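Local coordinates for protein 1,4-dihydroxy-2-naphthoyl-CoA hydrolase (Escherichia coli, PDB 4K49) that hydrolyses 1,4-dihydroxy-2-naphthoyl-CoA to 1,4-dihydroxy-2-naphthoate and CoA in menaquinone biosynthesis, and also accepts a wide range of other acyl-CoA thioesters, at residues 11-16 and 25-30; 60-65 and 116-121; 85-90 and 127-132. One frame throughout, in Å; residues are numbered along the deposited sequence.

Contact 1: residues 11-16 and 25-30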
loop_
_atom_site.group_PDB
_atom_site.type_symbol
_atom_site.label_atom_id
_atom_site.label_comp_id
_atom_site.label_asym_id
_atom_site.label_seq_id
_atom_site.Cartn_x
_atom_site.Cartn_y
_atom_site.Cartn_z
ATOM N N ALA A 11 6.025 -19.710 12.703
ATOM C CA ALA A 11 4.664 -19.910 12.236
ATOM C C ALA A 11 4.105 -18.600 11.697
ATOM O O ALA A 11 3.339 -18.596 10.733
ATOM C CB ALA A 11 3.780 -20.460 13.363
ATOM N N LEU A 12 4.485 -17.487 12.320
ATOM C CA LEU A 12 4.049 -16.177 11.837
ATOM C C LEU A 12 4.599 -15.944 10.433
ATOM O O LEU A 12 3.888 -15.496 9.538
ATOM C CB LEU A 12 4.522 -15.078 12.790
ATOM C CG LEU A 12 4.246 -13.630 12.389
ATOM C CD1 LEU A 12 2.770 -13.413 12.196
ATOM C CD2 LEU A 12 4.771 -12.706 13.475
ATOM N N ASN A 13 5.872 -16.264 10.236
ATOM C CA ASN A 13 6.478 -16.095 8.922
ATOM C C ASN A 13 5.912 -17.067 7.881
ATOM O O ASN A 13 5.850 -16.749 6.697
ATOM C CB ASN A 13 8.003 -16.188 9.029
ATOM C CG ASN A 13 8.623 -14.879 9.475
ATOM O OD1 ASN A 13 8.313 -13.823 8.921
ATOM N ND2 ASN A 13 9.471 -14.931 10.499
ATOM N N ALA A 14 5.482 -18.248 8.322
ATOM C CA ALA A 14 4.905 -19.213 7.394
ATOM C C ALA A 14 3.596 -18.701 6.794
ATOM O O ALA A 14 3.212 -19.130 5.709
ATOM C CB ALA A 14 4.694 -20.560 8.070
ATOM N N MET A 15 2.910 -17.795 7.492
ATOM C CA MET A 15 1.619 -17.267 7.018
ATOM C C MET A 15 1.730 -16.540 5.671
ATOM O O MET A 15 0.763 -16.468 4.901
ATOM C CB MET A 15 1.012 -16.282 8.033
ATOM C CG MET A 15 0.563 -16.870 9.366
ATOM S SD MET A 15 -0.140 -15.616 10.479
ATOM C CE MET A 15 -1.382 -14.877 9.415
ATOM N N GLY A 16 2.906 -15.988 5.403
ATOM C CA GLY A 16 3.129 -15.175 4.220
ATOM C C GLY A 16 3.440 -15.984 2.976
ATOM O O GLY A 16 3.407 -15.447 1.874
ATOM N N ASP A 25 8.989 -10.438 0.332
ATOM C CA ASP A 25 10.034 -10.796 1.298
ATOM C C ASP A 25 9.860 -10.008 2.591
ATOM O O ASP A 25 10.831 -9.533 3.192
ATOM C CB ASP A 25 11.435 -10.566 0.715
ATOM C CG ASP A 25 12.536 -11.155 1.581
ATOM O OD1 ASP A 25 12.312 -12.216 2.196
ATOM O OD2 ASP A 25 13.626 -10.546 1.656
ATOM N N ILE A 26 8.614 -9.853 3.010
ATOM C CA ILE A 26 8.346 -9.267 4.314
ATOM C C ILE A 26 8.620 -10.319 5.383
ATOM O O ILE A 26 8.072 -11.423 5.342
ATOM C CB ILE A 26 6.916 -8.693 4.398
ATOM C CG1 ILE A 26 6.797 -7.511 3.419
ATOM C CG2 ILE A 26 6.619 -8.240 5.818
ATOM C CD1 ILE A 26 5.397 -6.904 3.305
ATOM N N ARG A 27 9.504 -9.984 6.318
ATOM C CA ARG A 27 9.955 -10.942 7.325
ATOM C C ARG A 27 9.694 -10.414 8.719
ATOM O O ARG A 27 10.238 -9.379 9.117
ATOM C CB ARG A 27 11.463 -11.208 7.191
ATOM C CG ARG A 27 11.889 -11.808 5.863
ATOM C CD ARG A 27 11.159 -13.111 5.578
ATOM N NE ARG A 27 11.532 -14.181 6.503
ATOM C CZ ARG A 27 10.898 -15.347 6.582
ATOM N NH1 ARG A 27 9.860 -15.585 5.793
ATOM N NH2 ARG A 27 11.298 -16.272 7.452
ATOM N N PHE A 28 8.882 -11.134 9.479
ATOM C CA PHE A 28 8.713 -10.776 10.877
ATOM C C PHE A 28 9.943 -11.190 11.658
ATOM O O PHE A 28 10.427 -12.325 11.540
ATOM C CB PHE A 28 7.430 -11.383 11.433
ATOM C CG PHE A 28 6.201 -10.772 10.842
ATOM C CD1 PHE A 28 5.741 -11.186 9.595
ATOM C CD2 PHE A 28 5.520 -9.764 11.516
ATOM C CE1 PHE A 28 4.616 -10.607 9.026
ATOM C CE2 PHE A 28 4.389 -9.177 10.952
ATOM C CZ PHE A 28 3.942 -9.600 9.705
ATOM N N GLU A 29 10.470 -10.248 12.428
ATOM C CA GLU A 29 11.738 -10.462 13.107
ATOM C C GLU A 29 11.628 -10.411 14.631
ATOM O O GLU A 29 12.498 -10.924 15.321
ATOM C CB GLU A 29 12.804 -9.490 12.577
ATOM C CG GLU A 29 13.207 -9.785 11.116
ATOM C CD GLU A 29 14.254 -8.836 10.573
ATOM O OE1 GLU A 29 14.942 -8.180 11.384
ATOM O OE2 GLU A 29 14.384 -8.744 9.327
ATOM N N HIS A 30 10.565 -9.813 15.162
ATOM C CA HIS A 30 10.403 -9.774 16.619
ATOM C C HIS A 30 8.949 -9.685 17.047
ATOM O O HIS A 30 8.192 -8.859 16.540
ATOM C CB HIS A 30 11.204 -8.613 17.238
ATOM C CG HIS A 30 11.125 -8.557 18.737
ATOM N ND1 HIS A 30 10.473 -7.547 19.414
ATOM C CD2 HIS A 30 11.609 -9.393 19.685
ATOM C CE1 HIS A 30 10.553 -7.767 20.715
ATOM N NE2 HIS A 30 11.241 -8.879 20.904
HETATM O O HOH W 1 6.542 -13.217 6.726
#

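Contact 2: residues 60-65 and 116-121. With HFQ (2,4-dihydroxyphenacyl coenzyme A), chain F.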
loop_
_atom_site.group_PDB
_atom_site.type_symbol
_atom_site.label_atom_id
_atom_site.label_comp_id
_atom_site.label_asym_id
_atom_site.label_seq_id
_atom_site.Cartn_x
_atom_site.Cartn_y
_atom_site.Cartn_z
ATOM N N VAL A 60 2.000 -1.498 2.296
ATOM C CA VAL A 60 1.808 -2.948 2.351
ATOM C C VAL A 60 2.441 -3.492 3.634
ATOM O O VAL A 60 1.839 -4.301 4.368
ATOM C CB VAL A 60 2.402 -3.666 1.129
ATOM C CG1 VAL A 60 2.362 -5.170 1.346
ATOM C CG2 VAL A 60 1.611 -3.318 -0.137
ATOM N N LEU A 61 3.641 -3.021 3.922
ATOM C CA LEU A 61 4.312 -3.412 5.163
ATOM C C LEU A 61 3.488 -3.014 6.387
ATOM O O LEU A 61 3.280 -3.823 7.283
ATOM C CB LEU A 61 5.702 -2.783 5.231
ATOM C CG LEU A 61 6.529 -3.117 6.477
ATOM C CD1 LEU A 61 6.766 -4.627 6.652
ATOM C CD2 LEU A 61 7.831 -2.364 6.408
ATOM N N ALA A 62 3.016 -1.768 6.424
ATOM C CA ALA A 62 2.221 -1.310 7.562
ATOM C C ALA A 62 0.939 -2.125 7.728
ATOM O O ALA A 62 0.603 -2.559 8.835
ATOM C CB ALA A 62 1.906 0.173 7.430
ATOM N N GLU A 63 0.207 -2.337 6.642
ATOM C CA GLU A 63 -1.036 -3.078 6.781
ATOM C C GLU A 63 -0.777 -4.559 7.091
ATOM O O GLU A 63 -1.556 -5.178 7.807
ATOM C CB GLU A 63 -1.956 -2.906 5.568
ATOM C CG GLU A 63 -3.333 -3.543 5.812
ATOM C CD GLU A 63 -4.456 -2.898 5.036
ATOM O OE1 GLU A 63 -4.278 -1.795 4.475
ATOM O OE2 GLU A 63 -5.542 -3.504 4.983
ATOM N N SER A 64 0.325 -5.116 6.589
ATOM C CA SER A 64 0.679 -6.506 6.903
ATOM C C SER A 64 0.960 -6.700 8.394
ATOM O O SER A 64 0.456 -7.645 9.017
ATOM C CB SER A 64 1.914 -6.958 6.106
ATOM O OG SER A 64 1.685 -6.914 4.706
ATOM N N ILE A 65 1.773 -5.816 8.969
ATOM C CA ILE A 65 2.127 -5.951 10.380
ATOM C C ILE A 65 0.909 -5.653 11.257
ATOM O O ILE A 65 0.554 -6.455 12.126
ATOM C CB ILE A 65 3.285 -5.020 10.779
ATOM C CG1 ILE A 65 4.494 -5.242 9.871
ATOM C CG2 ILE A 65 3.699 -5.263 12.242
ATOM C CD1 ILE A 65 5.617 -4.252 10.173
ATOM N N ILE A 116 2.052 2.085 12.990
ATOM C CA ILE A 116 3.231 1.439 12.457
ATOM C C ILE A 116 4.209 2.510 12.013
ATOM O O ILE A 116 3.878 3.346 11.173
ATOM C CB ILE A 116 2.899 0.509 11.273
ATOM C CG1 ILE A 116 1.830 -0.512 11.678
ATOM C CG2 ILE A 116 4.173 -0.202 10.790
ATOM C CD1 ILE A 116 0.392 -0.067 11.351
ATOM N N GLU A 117 5.410 2.499 12.586
ATOM C CA GLU A 117 6.462 3.380 12.111
ATOM C C GLU A 117 7.474 2.544 11.362
ATOM O O GLU A 117 7.856 1.452 11.817
ATOM C CB GLU A 117 7.135 4.109 13.277
ATOM C CG GLU A 117 6.214 5.110 13.986
ATOM C CD GLU A 117 6.908 5.811 15.136
ATOM O OE1 GLU A 117 7.676 5.140 15.868
ATOM O OE2 GLU A 117 6.687 7.031 15.307
ATOM N N ILE A 118 7.909 3.058 10.217
ATOM C CA ILE A 118 8.826 2.319 9.353
ATOM C C ILE A 118 10.106 3.113 9.184
ATOM O O ILE A 118 10.070 4.284 8.761
ATOM C CB ILE A 118 8.197 2.046 7.980
ATOM C CG1 ILE A 118 6.943 1.164 8.136
ATOM C CG2 ILE A 118 9.229 1.425 7.024
ATOM C CD1 ILE A 118 6.154 1.006 6.838
ATOM N N PHE A 119 11.229 2.466 9.518
ATOM C CA PHE A 119 12.546 3.112 9.569
ATOM C C PHE A 119 13.497 2.543 8.528
ATOM O O PHE A 119 13.392 1.364 8.150
ATOM C CB PHE A 119 13.188 2.897 10.952
ATOM C CG PHE A 119 12.351 3.385 12.089
ATOM C CD1 PHE A 119 11.440 2.538 12.700
ATOM C CD2 PHE A 119 12.464 4.693 12.541
ATOM C CE1 PHE A 119 10.640 2.986 13.745
ATOM C CE2 PHE A 119 11.674 5.151 13.591
ATOM C CZ PHE A 119 10.763 4.298 14.194
ATOM N N ASP A 120 14.457 3.356 8.087
ATOM C CA ASP A 120 15.513 2.831 7.226
ATOM C C ASP A 120 16.621 2.215 8.082
ATOM O O ASP A 120 16.497 2.137 9.312
ATOM C CB ASP A 120 16.050 3.909 6.259
ATOM C CG ASP A 120 16.649 5.110 6.966
ATOM O OD1 ASP A 120 17.110 4.969 8.120
ATOM O OD2 ASP A 120 16.691 6.210 6.351
ATOM N N GLU A 121 17.713 1.795 7.456
ATOM C CA GLU A 121 18.779 1.118 8.199
ATOM C C GLU A 121 19.539 2.016 9.175
ATOM O O GLU A 121 20.279 1.527 10.026
ATOM C CB GLU A 121 19.720 0.404 7.227
ATOM C CG GLU A 121 18.996 -0.695 6.483
ATOM C CD GLU A 121 19.859 -1.416 5.481
ATOM O OE1 GLU A 121 20.865 -0.835 5.015
ATOM O OE2 GLU A 121 19.516 -2.574 5.161
HETATM C CB HFQ F . -6.183 -6.628 5.726
HETATM N N1A HFQ F . -18.079 -11.277 6.571
HETATM O O1A HFQ F . -22.839 -3.163 4.574
HETATM P P1A HFQ F . -21.464 -3.102 3.885
HETATM C C1B HFQ F . -4.888 -7.192 5.066
HETATM O O1B HFQ F . -4.561 -6.769 3.910
HETATM C C1D HFQ F . -20.205 -8.042 3.524
HETATM S S1P HFQ F . -7.646 -7.426 5.080
HETATM C C2A HFQ F . -18.033 -11.205 5.231
HETATM O O2A HFQ F . -21.579 -2.404 2.520
HETATM P P2A HFQ F . -20.063 -2.789 6.237
HETATM C C2B HFQ F . -4.054 -8.219 5.731
HETATM O O2B HFQ F . -1.553 -11.014 7.511
HETATM C C2D HFQ F . -21.500 -7.500 3.421
HETATM O O2D HFQ F . -22.526 -8.500 3.383
HETATM C C2P HFQ F . -7.862 -6.879 3.405
HETATM N N3A HFQ F . -18.687 -10.233 4.570
HETATM O O3A HFQ F . -20.443 -2.322 4.765
HETATM C C3B HFQ F . -2.700 -8.274 5.374
HETATM O O3B HFQ F . -5.896 -9.094 7.069
HETATM C C3D HFQ F . -21.455 -6.839 2.152
HETATM O O3D HFQ F . -21.465 -7.886 1.146
HETATM P P3D HFQ F . -22.688 -8.029 0.054
HETATM C C3P HFQ F . -8.383 -5.490 3.206
HETATM C C4A HFQ F . -19.408 -9.313 5.253
HETATM O O4A HFQ F . -19.678 -1.624 7.024
HETATM C C4B HFQ F . -1.883 -9.203 5.964
HETATM C C4D HFQ F . -20.146 -6.243 2.117
HETATM O O4D HFQ F . -19.355 -6.992 3.082
HETATM N N4P HFQ F . -9.548 -5.179 3.872
HETATM C C5A HFQ F . -19.484 -9.354 6.637
HETATM O O5A HFQ F . -21.237 -3.472 6.947
HETATM C C5B HFQ F . -2.398 -10.086 6.918
HETATM C C5D HFQ F . -20.237 -4.834 2.523
HETATM O O5D HFQ F . -20.919 -4.557 3.684
HETATM C C5P HFQ F . -10.789 -5.745 3.490
HETATM O O5P HFQ F . -10.862 -6.558 2.498
HETATM C C6A HFQ F . -18.783 -10.389 7.306
HETATM N N6A HFQ F . -18.816 -10.485 8.745
HETATM O O6A HFQ F . -18.890 -3.804 6.080
HETATM C C6B HFQ F . -3.749 -10.037 7.278
HETATM C C6P HFQ F . -12.059 -5.396 4.227
HETATM N N7A HFQ F . -20.272 -8.298 7.026
HETATM O O7A HFQ F . -23.817 -8.985 0.694
HETATM C C7B HFQ F . -4.570 -9.115 6.687
HETATM C C7P HFQ F . -13.117 -4.857 3.252
HETATM C C8A HFQ F . -20.687 -7.628 5.937
HETATM O O8A HFQ F . -23.261 -6.728 -0.239
HETATM N N8P HFQ F . -14.265 -4.212 3.862
HETATM N N9A HFQ F . -20.165 -8.253 4.863
HETATM O O9A HFQ F . -22.130 -8.669 -1.225
HETATM C C9P HFQ F . -15.384 -5.047 4.308
HETATM O O9P HFQ F . -15.326 -6.216 4.165
HETATM C CAP HFQ F . -16.569 -4.334 4.939
HETATM O OAP HFQ F . -16.336 -2.956 4.962
HETATM C CBP HFQ F . -16.806 -4.811 6.374
HETATM C CCP HFQ F . -17.817 -3.905 6.930
HETATM C CDP HFQ F . -17.350 -6.253 6.344
HETATM C CEP HFQ F . -15.549 -4.731 7.142
#

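Contact 3: residues 85-90 and 127-132. With HFQ (2,4-dihydroxyphenacyl coenzyme A), chain E.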
loop_
_atom_site.group_PDB
_atom_site.type_symbol
_atom_site.label_atom_id
_atom_site.label_comp_id
_atom_site.label_asym_id
_atom_site.label_seq_id
_atom_site.Cartn_x
_atom_site.Cartn_y
_atom_site.Cartn_z
ATOM N N ILE A 85 -6.683 2.688 6.182
ATOM C CA ILE A 85 -5.252 2.791 6.382
ATOM C C ILE A 85 -4.800 4.160 5.930
ATOM O O ILE A 85 -5.331 4.697 4.964
ATOM C CB ILE A 85 -4.481 1.672 5.610
ATOM C CG1 ILE A 85 -2.973 1.833 5.776
ATOM C CG2 ILE A 85 -4.796 1.707 4.140
ATOM C CD1 ILE A 85 -2.400 0.932 6.802
ATOM N N ASN A 86 -3.841 4.744 6.642
ATOM C CA ASN A 86 -3.268 6.007 6.200
ATOM C C ASN A 86 -1.795 6.061 6.563
ATOM O O ASN A 86 -1.345 5.320 7.439
ATOM C CB ASN A 86 -4.022 7.189 6.806
ATOM C CG ASN A 86 -4.085 7.126 8.325
ATOM O OD1 ASN A 86 -3.135 7.505 9.009
ATOM N ND2 ASN A 86 -5.215 6.664 8.858
ATOM N N ALA A 87 -1.044 6.921 5.871
ATOM C CA ALA A 87 0.397 6.986 6.053
ATOM C C ALA A 87 0.954 8.305 5.566
ATOM O O ALA A 87 0.425 8.914 4.625
ATOM C CB ALA A 87 1.080 5.835 5.324
ATOM N N ASN A 88 2.025 8.746 6.212
ATOM C CA ASN A 88 2.769 9.890 5.735
ATOM C C ASN A 88 4.133 9.390 5.293
ATOM O O ASN A 88 4.810 8.669 6.044
ATOM C CB ASN A 88 2.929 10.931 6.841
ATOM C CG ASN A 88 3.423 12.252 6.314
ATOM O OD1 ASN A 88 4.589 12.378 5.914
ATOM N ND2 ASN A 88 2.536 13.250 6.285
ATOM N N HIS A 89 4.528 9.749 4.078
ATOM C CA HIS A 89 5.842 9.391 3.565
ATOM C C HIS A 89 6.833 10.504 3.914
ATOM O O HIS A 89 6.944 11.496 3.189
ATOM C CB HIS A 89 5.779 9.155 2.043
ATOM C CG HIS A 89 4.753 8.135 1.626
ATOM N ND1 HIS A 89 4.775 6.830 2.074
ATOM C CD2 HIS A 89 3.687 8.229 0.792
ATOM C CE1 HIS A 89 3.759 6.166 1.545
ATOM N NE2 HIS A 89 3.087 6.989 0.756
ATOM N N VAL A 90 7.535 10.349 5.038
ATOM C CA VAL A 90 8.361 11.435 5.565
ATOM C C VAL A 90 9.788 11.436 5.009
ATOM O O VAL A 90 10.444 12.474 4.984
ATOM C CB VAL A 90 8.403 11.452 7.120
ATOM C CG1 VAL A 90 7.002 11.461 7.700
ATOM C CG2 VAL A 90 9.136 10.264 7.632
ATOM N N CYS A 127 8.282 6.261 7.121
ATOM C CA CYS A 127 6.835 6.219 6.951
ATOM C C CYS A 127 6.191 6.100 8.313
ATOM O O CYS A 127 6.586 5.259 9.130
ATOM C CB CYS A 127 6.418 5.033 6.071
ATOM S SG CYS A 127 4.630 4.977 5.682
ATOM N N SER A 128 5.211 6.962 8.562
ATOM C CA SER A 128 4.392 6.868 9.764
ATOM C C SER A 128 2.973 6.541 9.316
ATOM O O SER A 128 2.383 7.282 8.520
ATOM C CB SER A 128 4.413 8.190 10.516
ATOM O OG SER A 128 3.585 8.148 11.670
ATOM N N SER A 129 2.436 5.429 9.818
ATOM C CA SER A 129 1.154 4.901 9.349
ATOM C C SER A 129 0.224 4.552 10.499
ATOM O O SER A 129 0.668 4.157 11.583
ATOM C CB SER A 129 1.388 3.648 8.499
ATOM O OG SER A 129 0.159 3.086 8.075
ATOM N N ARG A 130 -1.076 4.670 10.248
ATOM C CA ARG A 130 -2.090 4.274 11.218
ATOM C C ARG A 130 -3.108 3.386 10.513
ATOM O O ARG A 130 -3.535 3.691 9.396
ATOM C CB ARG A 130 -2.756 5.531 11.795
ATOM C CG ARG A 130 -3.704 5.306 12.948
ATOM C CD ARG A 130 -4.116 6.671 13.533
ATOM N NE ARG A 130 -4.873 7.475 12.575
ATOM C CZ ARG A 130 -4.483 8.643 12.071
ATOM N NH1 ARG A 130 -5.261 9.280 11.215
ATOM N NH2 ARG A 130 -3.316 9.168 12.408
ATOM N N LEU A 131 -3.476 2.278 11.148
ATOM C CA LEU A 131 -4.372 1.304 10.534
ATOM C C LEU A 131 -5.521 1.046 11.465
ATOM O O LEU A 131 -5.320 0.831 12.663
ATOM C CB LEU A 131 -3.642 -0.025 10.254
ATOM C CG LEU A 131 -4.529 -1.256 9.980
ATOM C CD1 LEU A 131 -5.256 -1.179 8.635
ATOM C CD2 LEU A 131 -3.749 -2.579 10.112
ATOM N N THR A 132 -6.728 1.084 10.914
ATOM C CA THR A 132 -7.925 0.749 11.673
ATOM C C THR A 132 -8.423 -0.584 11.138
ATOM O O THR A 132 -8.610 -0.753 9.920
ATOM C CB THR A 132 -9.026 1.811 11.491
ATOM O OG1 THR A 132 -8.533 3.101 11.899
ATOM C CG2 THR A 132 -10.250 1.459 12.330
HETATM C CB HFQ E . 5.329 7.936 -4.638
HETATM N N1A HFQ E . 14.686 16.870 -6.380
HETATM O O1A HFQ E . 13.667 19.591 2.864
HETATM P P1A HFQ E . 12.842 18.318 2.524
HETATM C C1B HFQ E . 5.299 6.574 -5.399
HETATM O O1B HFQ E . 5.377 5.487 -4.740
HETATM C C1D HFQ E . 14.979 15.873 -1.514
HETATM S S1P HFQ E . 6.969 8.533 -4.228
HETATM C C2A HFQ E . 14.907 15.698 -5.763
HETATM O O2A HFQ E . 12.474 17.562 3.811
HETATM P P2A HFQ E . 10.175 18.851 2.443
HETATM C C2B HFQ E . 5.209 6.482 -6.874
HETATM O O2B HFQ E . 4.855 5.989 -10.992
HETATM C C2D HFQ E . 15.936 16.534 -0.730
HETATM O O2D HFQ E . 17.262 16.381 -1.240
HETATM C C2P HFQ E . 7.610 7.545 -2.898
HETATM N N3A HFQ E . 14.955 15.622 -4.421
HETATM O O3A HFQ E . 11.581 18.712 1.729
HETATM C C3B HFQ E . 4.665 5.312 -7.398
HETATM O O3B HFQ E . 6.169 8.671 -7.239
HETATM C C3D HFQ E . 15.816 16.036 0.607
HETATM O O3D HFQ E . 16.907 15.143 0.934
HETATM P P3D HFQ E . 17.776 15.390 2.310
HETATM C C3P HFQ E . 6.988 7.770 -1.560
HETATM C C4A HFQ E . 14.776 16.732 -3.668
HETATM O O4A HFQ E . 10.285 19.848 3.508
HETATM C C4B HFQ E . 4.557 5.150 -8.751
HETATM C C4D HFQ E . 14.551 15.361 0.689
HETATM O O4D HFQ E . 13.933 15.517 -0.620
HETATM N N4P HFQ E . 7.146 9.055 -1.097
HETATM C C5A HFQ E . 14.543 17.966 -4.270
HETATM O O5A HFQ E . 9.170 19.312 1.363
HETATM C C5B HFQ E . 4.983 6.167 -9.618
HETATM C C5D HFQ E . 13.728 16.041 1.699
HETATM O O5D HFQ E . 13.702 17.409 1.575
HETATM C C5P HFQ E . 8.431 9.490 -0.681
HETATM O O5P HFQ E . 9.435 8.690 -0.703
HETATM C C6A HFQ E . 14.501 18.014 -5.684
HETATM N N6A HFQ E . 14.265 19.257 -6.377
HETATM O O6A HFQ E . 9.705 17.458 2.978
HETATM C C6B HFQ E . 5.528 7.346 -9.097
HETATM C C6P HFQ E . 8.634 10.893 -0.165
HETATM N N7A HFQ E . 14.403 18.886 -3.257
HETATM O O7A HFQ E . 17.879 16.977 2.610
HETATM C C7B HFQ E . 5.645 7.498 -7.736
HETATM C C7P HFQ E . 9.455 10.957 1.134
HETATM C C8A HFQ E . 14.546 18.258 -2.073
HETATM O O8A HFQ E . 17.126 14.713 3.420
HETATM N N8P HFQ E . 9.262 12.192 1.895
HETATM N N9A HFQ E . 14.765 16.949 -2.321
HETATM O O9A HFQ E . 19.186 14.812 2.129
HETATM C C9P HFQ E . 10.067 13.375 1.538
HETATM O O9P HFQ E . 10.858 13.291 0.667
HETATM C CAP HFQ E . 9.825 14.660 2.318
HETATM O OAP HFQ E . 9.117 14.350 3.475
HETATM C CBP HFQ E . 8.952 15.647 1.514
HETATM C CCP HFQ E . 8.634 16.817 2.360
HETATM C CDP HFQ E . 9.656 16.098 0.223
HETATM C CEP HFQ E . 7.705 14.958 1.134
#

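Contact 1: residues 11-16 and 25-30
Helix 9-14, near the N terminus of this hotdog-fold subunit, is fastened to its first strand, 27-31, by N13 and L12, which meet R27 and F28. The amide of N13 acts as a two-point clamp on the backbone of F28. N13 OD1 accepts from F28 N at 2.8 Å through an in-plane lone pair, and N13 ND2 donates to F28 O at 3.0 Å, nearly straight at 171° and within the amide plane. Both ends of the amide are thus engaged, which fixes its rotation. A water bridges N13 OD1 and I26 O. Over the amide lies the R27 guanidinium, brought back by bends at chi2 and chi3; the two planes are 17° apart, stacked, with N13 CG 3.6 Å from R27 NH2. One residue earlier, L12 reaches over a face of the F28 ring, its CG 4.1 Å from the centroid in a CH-pi contact, while L12 CD2 touches F28 CG at 3.6 Å. L12 and F28 both go on to V68 of helix 55-72. A side-chain amide pairing with the N-H and C=O of one strand residue, beside an apolar core contact, is one way this N-terminal helix is held to the hotdog fold.

Contact 2: residues 60-65 and 116-121
V60 O is gripped twice by S64, one helical turn on: S64 N lies 2.8 Å from V60 O in the ordinary helix bond, and S64 OG donates to V60 O at 2.6 Å. The two donors come from opposite faces of the carbonyl plane, the hydroxyl standing well out of it. S64 OG lies beside its backbone N and opposite the carbonyl carbon (chi1 -61°), which turns the hydroxyl back toward V60 O; it is also bonded to H54 NE2 of the second subunit, which places it at the subunit interface.

The other flank of the helix meets strand 111-119 through aliphatic groups. Here the central helix of the hotdog fold lies against the concave face of the sheet wrapped round it; the axes of helix 60-65 and strand 116-119 come within 8.7 Å, inclined at 135°. A62 sits closest to the strand backbone: its small CB packs at 4.0 Å against I116 CB, and I116 CD1 comes within 3.5 Å of A62 O. I116 CD1 reaches there through a chi2 of 93°, off a staggered value. L61 runs obliquely against I118, with L61 CD2 3.8 Å from I118 CD1, and I65 CD1 touches I116 CG2 from one turn further along. L61 and I65 also reach A38 of strand 36-41, and I65 reaches C102 of strand 97-104, so the helix is packed against several strands of the sheet.

Turned from the sheet, E63, the probable nucleophile or proton acceptor, extends toward the bound 2,4-dihydroxyphenacyl-CoA, its OE2 3.3 Å from the methylene CB between sulfur and ketone. E63 OE1 is hydrogen-bonded to H89 NE2 of the second subunit, so residues of both chains line the site. Beside it, S64 CA lies 3.8 Å from ring atom C4B of the ligand.

Contact 3: residues 85-90 and 127-132
N86 O takes two bonds from the neighbouring strand: S129 OG donates to N86 O at 2.8 Å and R130 N at 2.9 Å, from opposite faces of the carbonyl plane. The return bond runs from N86 N to R130 O, and N88 and S128 repeat the exchange, with N88 N 2.8 Å from S128 O. These are the hydrogen-bonded pairs of antiparallel strands 80-89 and 125-135 of the hotdog sheet; I85-L131, A87-S129 and H89-C127 are the non-hydrogen-bonded ones. Residues I85 to N88 pair in turn with a strand of the second subunit, so the sheet continues through the dimer.

At the end of strand 80-89, the carbonyls of H89 and of V90 just beyond it hold the pantetheine arm of the ligand. H89 O receives N8P of 2,4-dihydroxyphenacyl-CoA at 2.7 Å, and V90 O receives the ligand hydroxyl OAP. Ligand C3P stands over one face of the H89 ring, near its rim, while H89 NE2 is bonded to E63 OE2, on the probable catalytic glutamate of the second subunit.

On the face bearing N86 and R130, a rotation (chi1 55°) sets N86 CG between the backbone N and carbonyl carbon and carries OD1 over the centre of the R130 guanidinium, 3.5 Å from R130 CZ. The two planes are 51° apart. N86 ND2 finds its hydrogen-bond partner in E84 OE1.

On the face bearing I85, A87, C127, S129 and L131, contacts run to helix 55-72: I85 touches V59 and E63, and S129 touches A62. I85 CD1 touches both S129 OG and L131 CB, while A87 CB rests 3.7 Å from C127 SG, which also approaches the H89 ring obliquely.

From the N terminus, contact 1 closes first, returning the chain through helix 20-23 to its first strand after a loop of only eight residues. Contact 2 opens afterwards on helix 55-72; contact 3 opens on strand 80-89 before contact 2 has closed, and their second segments follow in the same order, so the two long loops cross. Contact 1 meets contact 2 where I26 and F28 pack on L61 and I65, joining the N-terminal part to the central helix. Contacts 2 and 3 lie on the neighbouring strands 111-119 and 125-135, with probable hydrogen bonds from I116 N and I118 N to S129 O and C127 O, and both reach the second subunit. Contacts 1 and 3 do not touch.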